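PDB 6KD7: polyprenyl synthetase from Nonlabens dokdonensis, which probably acts as a magnesium-dependent prenyltransferase of the farnesyl and geranylgeranyl diphosphate synthase family, building geranylgeranyl diphosphate. Local coordinates for residues G226-R230 against E231-T235; D246-T249 against E250-W254; E272-K275 against V276-Q280. All coordinates share one frame; numbering follows the deposited sequence. Where two conformers were deposited one is given.

In the fold
Along the chain the three contacts follow one another, and all lie on the same side of the largely helical prenyl synthase fold. Contact 1 closes the short helix 227-230, contact 2 covers helix 248-254, and contact 3 lies within helix 264-281, the next helix in the chain. Their centres are about 14 Å (contacts 1 and 2), 13 Å (1 and 3) and 11 Å (2 and 3) apart. Val274 of contact 3 joins the set, since it touches both Ile229 of contact 1 and Leu251 of contact 2. Contact 1 approaches a bound magnesium ion, whereas contact 2 reaches the second subunit, so the group spans from near that ion to the second subunit.

Contact 1: G226-R230 against E231-T235; sequences GGDIR and ENKKT
Asp228 and Lys233 are joined through the backbone at a Schellman motif that ends helix 227-230. Lys233 N reaches back to Asp228 O over 2.8 Å, and inside that loop Asn232 N binds Ile229 O at 2.9 Å. Glu231 N makes a last helical bond, 3.0 Å long, to Gly227 O. The reversal needs positive phi at Asn232 (55°), which asparagine tolerates better than most residues; its amide bonds outward to Lys270 and to the carbonyl of Leu257. Asp228 N bonds Asp213 OD1 and Gly226 pairs with the Asp213 backbone, tying the turn to the second aspartate-rich motif (DDxxD) of prenyl synthases, which Asp213 closes.

A salt-bridge network centres on Glu231. Its OE1 receives Lys233 NZ at 3.0 Å, on the anti side and out of the carboxylate plane, while OE2 lies 3.5 Å from Arg230 NH2. The guanidinium and carboxylate planes stand 80° apart, so this is not a flat two-toothed pair; Glu231 CG lies over one guanidinium face. A bend at chi3 (67°) folds the arginine back, but its stronger polar partner is Glu224, and Phe259 adds a cation-pi contact.

Water links the remaining polar ends. One molecule donates to Asp228 OD2 at 2.6 Å and accepts from Thr235 OG1, tying the helix to the N-cap of helix 236-241; another donates to both Asp228 OD1 and Glu231 OE1, bridging two like-charged side chains.

The Lys233 side chain lies about 6 Å from a bound magnesium ion, beyond coordinating range. Glu231 holds Arg230 and Lys233 through different oxygens, which with the waters directs the lysine and Asp228 ends.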
ATOM      1  N   GLY A 226     -19.811  21.488  -7.009  1.00 38.27           N
ATOM      2  CA  GLY A 226     -19.043  20.918  -8.134  1.00 42.74           C
ATOM      3  C   GLY A 226     -18.547  19.488  -7.925  1.00 37.69           C
ATOM      4  O   GLY A 226     -17.681  19.084  -8.698  1.00 42.21           O
ATOM      5  N   GLY A 227     -19.097  18.718  -6.985  1.00 36.32           N
ATOM      6  CA  GLY A 227     -18.744  17.294  -6.790  1.00 35.13           C
ATOM      7  C   GLY A 227     -19.041  16.461  -8.030  1.00 37.58           C
ATOM      8  O   GLY A 227     -18.216  15.624  -8.458  1.00 34.42           O
ATOM      9  N   ASP A 228     -20.180  16.685  -8.649  1.00 30.60           N
ATOM     10  CA  ASP A 228     -20.524  15.940  -9.864  1.00 32.87           C
ATOM     11  C   ASP A 228     -19.476  16.262 -10.949  1.00 32.68           C
ATOM     12  O   ASP A 228     -19.073  15.336 -11.696  1.00 29.15           O
ATOM     13  CB  ASP A 228     -21.946  16.266 -10.297  1.00 31.98           C
ATOM     14  CG  ASP A 228     -23.033  15.706  -9.398  1.00 33.86           C
ATOM     15  OD1 ASP A 228     -22.707  14.799  -8.626  1.00 29.84           O
ATOM     16  OD2 ASP A 228     -24.192  16.190  -9.526  1.00 29.03           O
ATOM     17  N   ILE A 229     -19.073  17.521 -11.063  1.00 29.98           N
ATOM     18  CA  ILE A 229     -18.062  17.946 -12.059  1.00 32.88           C
ATOM     19  C   ILE A 229     -16.721  17.253 -11.749  1.00 33.26           C
ATOM     20  O   ILE A 229     -16.182  16.556 -12.642  1.00 30.42           O
ATOM     21  CB  ILE A 229     -17.920  19.465 -12.106  1.00 33.63           C
ATOM     22  CG1 ILE A 229     -19.172  20.116 -12.704  1.00 36.20           C
ATOM     23  CG2 ILE A 229     -16.689  19.777 -12.947  1.00 34.53           C
ATOM     24  CD1 ILE A 229     -19.282  21.617 -12.481  1.00 37.89           C
ATOM     25  N   ARG A 230     -16.247  17.374 -10.522  1.00 28.88           N
ATOM     26  CA  ARG A 230     -14.974  16.769 -10.105  1.00 31.88           C
ATOM     27  C   ARG A 230     -14.967  15.269 -10.422  1.00 33.76           C
ATOM     28  O   ARG A 230     -13.899  14.743 -10.842  1.00 34.03           O
ATOM     29  CB  ARG A 230     -14.750  17.009  -8.625  1.00 32.20           C
ATOM     30  CG  ARG A 230     -13.499  16.311  -8.121  1.00 33.45           C
ATOM     31  CD  ARG A 230     -13.138  16.761  -6.718  1.00 34.63           C
ATOM     32  NE  ARG A 230     -14.160  16.298  -5.808  1.00 38.44           N
ATOM     33  CZ  ARG A 230     -14.373  15.026  -5.492  1.00 43.69           C
ATOM     34  NH1 ARG A 230     -13.617  14.044  -5.979  1.00 38.32           N
ATOM     35  NH2 ARG A 230     -15.365  14.742  -4.672  1.00 42.63           N
ATOM     36  N   GLU A 231     -16.092  14.584 -10.232  1.00 31.62           N
ATOM     37  CA  GLU A 231     -16.155  13.105 -10.368  1.00 30.10           C
ATOM     38  C   GLU A 231     -16.611  12.732 -11.773  1.00 29.70           C
ATOM     39  O   GLU A 231     -16.799  11.564 -12.046  1.00 29.35           O
ATOM     40  CB  GLU A 231     -17.088  12.525  -9.318  1.00 34.56           C
ATOM     41  CG  GLU A 231     -16.547  12.678  -7.910  1.00 41.26           C
ATOM     42  CD  GLU A 231     -17.351  11.942  -6.839  1.00 54.87           C
ATOM     43  OE1 GLU A 231     -18.543  11.642  -7.087  1.00 57.72           O
ATOM     44  OE2 GLU A 231     -16.789  11.680  -5.750  1.00 65.48           O
ATOM     45  N   ASN A 232     -16.778  13.714 -12.647  1.00 28.86           N
ATOM     46  CA  ASN A 232     -17.206  13.473 -14.038  1.00 31.47           C
ATOM     47  C   ASN A 232     -18.518  12.684 -14.053  1.00 32.41           C
ATOM     48  O   ASN A 232     -18.673  11.884 -14.977  1.00 29.14           O
ATOM     49  CB  ASN A 232     -16.098  12.772 -14.848  1.00 31.27           C
ATOM     50  CG  ASN A 232     -14.811  13.565 -14.809  1.00 30.64           C
ATOM     51  OD1 ASN A 232     -14.809  14.780 -15.070  1.00 27.64           O
ATOM     52  ND2 ASN A 232     -13.736  12.909 -14.413  1.00 28.00           N
ATOM     53  N   LYS A 233     -19.465  12.974 -13.152  1.00 34.65           N
ATOM     54  CA  LYS A 233     -20.804  12.321 -13.197  1.00 35.53           C
ATOM     55  C   LYS A 233     -21.589  12.958 -14.330  1.00 33.04           C
ATOM     56  O   LYS A 233     -21.682  14.201 -14.389  1.00 30.86           O
ATOM     57  CB  LYS A 233     -21.564  12.463 -11.886  1.00 42.11           C
ATOM     58  CG  LYS A 233     -20.996  11.628 -10.757  1.00 56.79           C
ATOM     59  CD  LYS A 233     -21.940  10.580 -10.191  1.00 73.06           C
ATOM     60  CE  LYS A 233     -21.749  10.405  -8.693  1.00 86.63           C
ATOM     61  NZ  LYS A 233     -20.467   9.726  -8.360  1.00 84.33           N
ATOM     62  N   LYS A 234     -22.103  12.144 -15.225  1.00 33.21           N
ATOM     63  CA  LYS A 234     -22.856  12.644 -16.401  1.00 40.57           C
ATOM     64  C   LYS A 234     -24.315  12.877 -15.964  1.00 35.00           C
ATOM     65  O   LYS A 234     -25.150  11.958 -16.127  1.00 41.41           O
ATOM     66  CB  LYS A 234     -22.679  11.616 -17.526  1.00 53.12           C
ATOM     67  CG  LYS A 234     -21.283  11.599 -18.155  1.00 62.72           C
ATOM     68  CD  LYS A 234     -21.178  10.729 -19.400  1.00 69.22           C
ATOM     69  CE  LYS A 234     -21.302   9.249 -19.111  1.00 63.77           C
ATOM     70  NZ  LYS A 234     -20.086   8.755 -18.429  1.00 56.47           N
ATOM     71  N   THR A 235     -24.572  14.009 -15.315  1.00 29.53           N
ATOM     72  CA  THR A 235     -25.916  14.356 -14.797  1.00 31.47           C
ATOM     73  C   THR A 235     -26.686  15.120 -15.871  1.00 32.93           C
ATOM     74  O   THR A 235     -26.132  15.365 -16.954  1.00 35.40           O
ATOM     75  CB  THR A 235     -25.829  15.153 -13.505  1.00 29.73           C
ATOM     76  OG1 THR A 235     -25.297  16.438 -13.802  1.00 30.23           O
ATOM     77  CG2 THR A 235     -25.026  14.470 -12.425  1.00 29.92           C
TER
HETATM   78  O   HOH W   1     -25.012  17.672 -11.459  1.00 25.04           O
HETATM   79  O   HOH W   2     -20.580  13.614  -6.869  1.00 45.96           O

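Contact 2: D246-T249 against E250-W254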
ATOM      1  N   ASP A 246     -21.202  23.505 -30.147  1.00 54.34           N
ATOM      2  CA  ASP A 246     -20.162  24.530 -29.830  1.00 61.61           C
ATOM      3  C   ASP A 246     -19.345  24.181 -28.575  1.00 59.01           C
ATOM      4  O   ASP A 246     -18.168  24.504 -28.567  1.00 62.41           O
ATOM      5  CB  ASP A 246     -20.765  25.922 -29.613  1.00 69.51           C
ATOM      6  CG  ASP A 246     -21.416  26.513 -30.856  1.00 71.81           C
ATOM      7  OD1 ASP A 246     -21.125  26.015 -31.964  1.00 61.51           O
ATOM      8  OD2 ASP A 246     -22.226  27.449 -30.700  1.00 77.22           O
ATOM      9  N   CYS A 247     -19.955  23.617 -27.528  1.00 60.85           N
ATOM     10  CA  CYS A 247     -19.313  23.410 -26.199  1.00 57.33           C
ATOM     11  C   CYS A 247     -18.852  21.940 -26.065  1.00 47.18           C
ATOM     12  O   CYS A 247     -17.954  21.676 -25.277  1.00 61.59           O
ATOM     13  CB  CYS A 247     -20.274  23.861 -25.097  1.00 54.59           C
ATOM     14  SG  CYS A 247     -20.846  25.581 -25.263  1.00 69.47           S
ATOM     15  N   ALA A 248     -19.407  21.017 -26.843  1.00 45.36           N
ATOM     16  CA  ALA A 248     -19.431  19.561 -26.568  1.00 44.83           C
ATOM     17  C   ALA A 248     -18.008  19.010 -26.457  1.00 47.06           C
ATOM     18  O   ALA A 248     -17.721  18.299 -25.492  1.00 47.02           O
ATOM     19  CB  ALA A 248     -20.194  18.826 -27.644  1.00 43.57           C
ATOM     20  N   THR A 249     -17.148  19.309 -27.423  1.00 48.52           N
ATOM     21  CA  THR A 249     -15.779  18.740 -27.478  1.00 45.21           C
ATOM     22  C   THR A 249     -14.996  19.167 -26.237  1.00 43.60           C
ATOM     23  O   THR A 249     -14.419  18.287 -25.596  1.00 42.06           O
ATOM     24  CB  THR A 249     -15.026  19.112 -28.753  1.00 47.81           C
ATOM     25  OG1 THR A 249     -15.545  18.253 -29.758  1.00 54.54           O
ATOM     26  CG2 THR A 249     -13.541  18.848 -28.663  1.00 51.96           C
ATOM     27  N   GLU A 250     -14.975  20.456 -25.858  0.50 40.46           N
ATOM     28  CA  GLU A 250     -14.157  20.885 -24.682  0.50 42.67           C
ATOM     29  C   GLU A 250     -14.865  20.517 -23.361  0.50 41.82           C
ATOM     30  O   GLU A 250     -14.154  20.470 -22.326  0.50 36.32           O
ATOM     31  CB  GLU A 250     -13.722  22.366 -24.700  0.50 44.47           C
ATOM     32  CG  GLU A 250     -12.524  22.646 -23.767  0.50 44.83           C
ATOM     33  CD  GLU A 250     -12.132  24.104 -23.588  0.50 45.12           C
ATOM     34  OE1 GLU A 250     -11.951  24.566 -22.412  0.50 33.86           O
ATOM     35  OE2 GLU A 250     -12.046  24.785 -24.630  0.50 46.82           O
ATOM     36  N   LEU A 251     -16.182  20.255 -23.353  1.00 41.83           N
ATOM     37  CA  LEU A 251     -16.823  19.649 -22.149  1.00 44.76           C
ATOM     38  C   LEU A 251     -16.371  18.196 -22.008  1.00 34.50           C
ATOM     39  O   LEU A 251     -15.965  17.828 -20.928  1.00 29.39           O
ATOM     40  CB  LEU A 251     -18.348  19.730 -22.202  1.00 46.14           C
ATOM     41  CG  LEU A 251     -18.935  20.946 -21.506  1.00 49.71           C
ATOM     42  CD1 LEU A 251     -20.421  21.020 -21.774  1.00 55.80           C
ATOM     43  CD2 LEU A 251     -18.646  20.923 -20.021  1.00 44.59           C
ATOM     44  N   LYS A 252     -16.406  17.431 -23.083  1.00 35.08           N
ATOM     45  CA  LYS A 252     -15.960  16.021 -23.034  1.00 38.44           C
ATOM     46  C   LYS A 252     -14.488  15.955 -22.616  1.00 38.73           C
ATOM     47  O   LYS A 252     -14.142  15.007 -21.894  1.00 37.53           O
ATOM     48  CB  LYS A 252     -16.243  15.327 -24.353  1.00 38.80           C
ATOM     49  CG  LYS A 252     -17.726  15.223 -24.661  1.00 47.23           C
ATOM     50  CD  LYS A 252     -18.026  14.479 -25.924  1.00 50.45           C
ATOM     51  CE  LYS A 252     -19.435  14.736 -26.398  1.00 57.77           C
ATOM     52  NZ  LYS A 252     -19.790  13.775 -27.465  1.00 68.62           N
ATOM     53  N   GLU A 253     -13.687  16.968 -22.941  1.00 39.01           N
ATOM     54  CA  GLU A 253     -12.238  16.930 -22.624  1.00 42.01           C
ATOM     55  C   GLU A 253     -12.088  17.245 -21.149  1.00 37.21           C
ATOM     56  O   GLU A 253     -11.318  16.532 -20.474  1.00 34.10           O
ATOM     57  CB  GLU A 253     -11.430  17.820 -23.574  1.00 50.43           C
ATOM     58  CG  GLU A 253     -11.088  17.105 -24.888  1.00 53.03           C
ATOM     59  CD  GLU A 253     -10.671  18.030 -26.025  1.00 63.92           C
ATOM     60  OE1 GLU A 253     -10.456  17.526 -27.163  1.00 64.62           O
ATOM     61  OE2 GLU A 253     -10.565  19.260 -25.774  1.00 57.19           O
ATOM     62  N   TRP A 254     -12.853  18.196 -20.617  1.00 32.73           N
ATOM     63  CA  TRP A 254     -12.805  18.432 -19.153  1.00 31.78           C
ATOM     64  C   TRP A 254     -13.228  17.157 -18.424  1.00 29.29           C
ATOM     65  O   TRP A 254     -12.646  16.842 -17.402  1.00 29.30           O
ATOM     66  CB  TRP A 254     -13.699  19.613 -18.782  1.00 33.61           C
ATOM     67  CG  TRP A 254     -13.031  20.934 -18.991  1.00 35.26           C
ATOM     68  CD1 TRP A 254     -13.311  21.847 -19.960  1.00 35.72           C
ATOM     69  CD2 TRP A 254     -11.928  21.476 -18.233  1.00 33.50           C
ATOM     70  NE1 TRP A 254     -12.492  22.938 -19.830  1.00 40.83           N
ATOM     71  CE2 TRP A 254     -11.625  22.734 -18.791  1.00 36.48           C
ATOM     72  CE3 TRP A 254     -11.154  21.017 -17.157  1.00 35.03           C
ATOM     73  CZ2 TRP A 254     -10.614  23.551 -18.289  1.00 35.68           C
ATOM     74  CZ3 TRP A 254     -10.150  21.823 -16.658  1.00 37.05           C
ATOM     75  CH2 TRP A 254      -9.883  23.074 -17.222  1.00 36.74           C
TER
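Glu253 runs beside Thr249, one helical turn earlier, the two side chains pointing the same way. Its CB meets Thr249 O simply from its place on the helix. CG, beside the backbone N and anti to the carbonyl carbon (chi1 -84°), stays 3.6 Å from Thr249 O; CD then passes Thr249 CG2 at 4.0 Å, and OE1 ends 3.7 Å from that same methyl. OE2 is 4.0 Å from Thr249 O and makes a long, weak ion pair with Lys91 of the second subunit. With an alanine here, the Thr249 methyl is likely to lose its neighbour and that lysine this distant charge.

Beneath the side chains, Lys252 N bonds Ala248 O at 2.9 Å and Leu251 N bonds Cys247 O at 3.0 Å, whereas the Glu253 N to Thr249 O bond is weak. In one of the two conformers of Glu250, its OE1 accepts Trp254 NE1 over 3.1 Å through the anti lone pair. Leu251 suits its buried place: like Cys247, it turns an apolar side chain to helix 264-281. Glu250 and Trp254 also pack on that helix, while the Trp254 edge-to-face pair with Phe221 and the weak Glu253 ion pair reach the second subunit.

Contact 3: E272-K275 against V276-Q280; sequences ETVK and VFFEQ
Val274 holds CG1 anti to the backbone N (chi1 170°), while Phe278 places CG beside its own N and anti to its carbonyl carbon (chi1 -75°), which brings methyl and ring together one turn apart on helix 264-281. This is i to i+4 packing along an alpha-helix of the largely helical prenyl synthase fold. The two side chains point the same way, and the valine methyl lies over one ring face, offset toward the rim, in a CH-pi contact.

Thr273 and Phe277 form a second i to i+4 pair, side by side. CG2 of Thr273 is the branch that touches, meeting Phe277 CE2 at 3.6 Å, while the hydroxyl turns back to the carbonyl of Glu269. Threonine suits the place because one branch can serve the ring and the other the helix backbone. The edge of the Phe277 ring, near its plane, also faces Val274 CA.

Regular bonds run beneath both pairs: Phe277 N to Thr273 O at 3.0 Å, Phe278 N to Val274 O at 2.8 Å and Glu279 N to Lys275 O at 3.1 Å. The aliphatic part of Lys275 packs on Ile229, and its NZ reaches the carbonyl of Ala214.

Buried valine and phenylalanine fit here because neighbouring helices cover this side: Leu251 and Trp254 meet Val274, and Leu237 and Tyr238 meet Phe278. The valine CG1 sits 3.6 Å from the centroid of the Phe278 ring, 21° off its normal, with Phe278 CZ the nearest ring atom at 3.4 Å.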
ATOM      1  N   GLU A 272     -15.055  25.986 -12.249  1.00 39.47           N
ATOM      2  CA  GLU A 272     -15.455  27.333 -12.753  1.00 39.60           C
ATOM      3  C   GLU A 272     -15.660  27.256 -14.255  1.00 36.91           C
ATOM      4  O   GLU A 272     -16.702  27.728 -14.747  1.00 39.87           O
ATOM      5  CB  GLU A 272     -14.492  28.436 -12.305  1.00 46.41           C
ATOM      6  CG  GLU A 272     -14.587  28.734 -10.806  1.00 60.51           C
ATOM      7  CD  GLU A 272     -16.005  28.710 -10.194  1.00 72.34           C
ATOM      8  OE1 GLU A 272     -16.973  29.264 -10.828  1.00 67.25           O
ATOM      9  OE2 GLU A 272     -16.168  28.097  -9.096  1.00 70.72           O
ATOM     10  N   THR A 273     -14.776  26.576 -14.975  1.00 38.58           N
ATOM     11  CA  THR A 273     -14.845  26.559 -16.451  1.00 37.49           C
ATOM     12  C   THR A 273     -16.046  25.740 -16.900  1.00 38.39           C
ATOM     13  O   THR A 273     -16.776  26.189 -17.845  1.00 40.20           O
ATOM     14  CB  THR A 273     -13.564  25.989 -17.069  1.00 40.23           C
ATOM     15  OG1 THR A 273     -12.447  26.637 -16.461  1.00 42.29           O
ATOM     16  CG2 THR A 273     -13.564  26.168 -18.564  1.00 36.89           C
ATOM     17  N   VAL A 274     -16.242  24.562 -16.292  1.00 38.62           N
ATOM     18  CA  VAL A 274     -17.399  23.704 -16.684  1.00 37.68           C
ATOM     19  C   VAL A 274     -18.701  24.434 -16.317  1.00 34.52           C
ATOM     20  O   VAL A 274     -19.614  24.455 -17.150  1.00 33.52           O
ATOM     21  CB  VAL A 274     -17.308  22.311 -16.054  1.00 39.68           C
ATOM     22  CG1 VAL A 274     -18.597  21.527 -16.262  1.00 38.14           C
ATOM     23  CG2 VAL A 274     -16.117  21.564 -16.621  1.00 39.77           C
ATOM     24  N   LYS A 275     -18.783  25.043 -15.132  1.00 34.83           N
ATOM     25  CA  LYS A 275     -19.982  25.857 -14.750  1.00 37.57           C
ATOM     26  C   LYS A 275     -20.262  26.869 -15.865  1.00 40.76           C
ATOM     27  O   LYS A 275     -21.421  26.898 -16.383  1.00 40.80           O
ATOM     28  CB  LYS A 275     -19.815  26.475 -13.366  1.00 37.03           C
ATOM     29  CG  LYS A 275     -20.046  25.468 -12.247  1.00 38.08           C
ATOM     30  CD  LYS A 275     -19.587  25.914 -10.888  1.00 41.69           C
ATOM     31  CE  LYS A 275     -20.308  27.167 -10.447  1.00 50.97           C
ATOM     32  NZ  LYS A 275     -20.299  27.257  -8.973  1.00 56.99           N
ATOM     33  N   VAL A 276     -19.228  27.550 -16.365  1.00 40.40           N
ATOM     34  CA  VAL A 276     -19.454  28.568 -17.432  1.00 38.62           C
ATOM     35  C   VAL A 276     -19.968  27.870 -18.685  1.00 39.72           C
ATOM     36  O   VAL A 276     -20.901  28.424 -19.311  1.00 43.75           O
ATOM     37  CB  VAL A 276     -18.196  29.417 -17.696  1.00 41.06           C
ATOM     38  CG1 VAL A 276     -18.394  30.301 -18.920  1.00 41.58           C
ATOM     39  CG2 VAL A 276     -17.815  30.230 -16.456  1.00 37.72           C
ATOM     40  N   PHE A 277     -19.422  26.717 -19.057  1.00 37.27           N
ATOM     41  CA  PHE A 277     -19.928  25.970 -20.244  1.00 47.17           C
ATOM     42  C   PHE A 277     -21.391  25.552 -20.037  1.00 44.80           C
ATOM     43  O   PHE A 277     -22.185  25.551 -20.982  1.00 46.98           O
ATOM     44  CB  PHE A 277     -19.085  24.730 -20.548  1.00 54.49           C
ATOM     45  CG  PHE A 277     -17.807  25.037 -21.283  1.00 66.02           C
ATOM     46  CD1 PHE A 277     -17.838  25.724 -22.489  1.00 79.23           C
ATOM     47  CD2 PHE A 277     -16.576  24.671 -20.759  1.00 72.15           C
ATOM     48  CE1 PHE A 277     -16.659  26.028 -23.150  1.00 76.48           C
ATOM     49  CE2 PHE A 277     -15.399  24.971 -21.429  1.00 70.95           C
ATOM     50  CZ  PHE A 277     -15.445  25.641 -22.622  1.00 72.24           C
ATOM     51  N   PHE A 278     -21.742  25.174 -18.818  1.00 41.76           N
ATOM     52  CA  PHE A 278     -23.130  24.764 -18.489  1.00 46.73           C
ATOM     53  C   PHE A 278     -24.072  25.940 -18.821  1.00 43.22           C
ATOM     54  O   PHE A 278     -25.035  25.661 -19.540  1.00 38.16           O
ATOM     55  CB  PHE A 278     -23.241  24.282 -17.040  1.00 37.25           C
ATOM     56  CG  PHE A 278     -22.682  22.908 -16.758  1.00 35.44           C
ATOM     57  CD1 PHE A 278     -22.420  22.008 -17.771  1.00 37.42           C
ATOM     58  CD2 PHE A 278     -22.508  22.492 -15.447  1.00 34.20           C
ATOM     59  CE1 PHE A 278     -21.943  20.739 -17.484  1.00 39.02           C
ATOM     60  CE2 PHE A 278     -22.057  21.219 -15.154  1.00 30.67           C
ATOM     61  CZ  PHE A 278     -21.771  20.346 -16.178  1.00 33.92           C
ATOM     62  N   GLU A 279     -23.765  27.171 -18.370  1.00 44.44           N
ATOM     63  CA  GLU A 279     -24.572  28.400 -18.657  1.00 45.88           C
ATOM     64  C   GLU A 279     -24.564  28.612 -20.170  1.00 45.91           C
ATOM     65  O   GLU A 279     -25.636  28.429 -20.812  1.00 46.51           O
ATOM     66  CB  GLU A 279     -24.080  29.647 -17.917  1.00 50.38           C
ATOM     67  CG  GLU A 279     -23.418  29.313 -16.607  1.00 60.95           C
ATOM     68  CD  GLU A 279     -23.174  30.433 -15.620  1.00 73.88           C
ATOM     69  OE1 GLU A 279     -24.165  30.992 -15.136  1.00 86.74           O
ATOM     70  OE2 GLU A 279     -21.985  30.689 -15.283  1.00 87.82           O
ATOM     71  N   GLN A 280     -23.391  28.876 -20.743  1.00 45.18           N
ATOM     72  CA  GLN A 280     -23.290  29.333 -22.148  1.00 46.61           C
ATOM     73  C   GLN A 280     -23.886  28.279 -23.077  1.00 45.11           C
ATOM     74  O   GLN A 280     -24.438  28.671 -24.070  1.00 54.24           O
ATOM     75  CB  GLN A 280     -21.850  29.673 -22.533  1.00 54.63           C
ATOM     76  CG  GLN A 280     -21.291  30.877 -21.782  1.00 60.89           C
ATOM     77  CD  GLN A 280     -19.867  31.175 -22.198  1.00 67.90           C
ATOM     78  OE1 GLN A 280     -19.217  30.379 -22.876  1.00 64.04           O
ATOM     79  NE2 GLN A 280     -19.370  32.331 -21.785  1.00 67.80           N
TER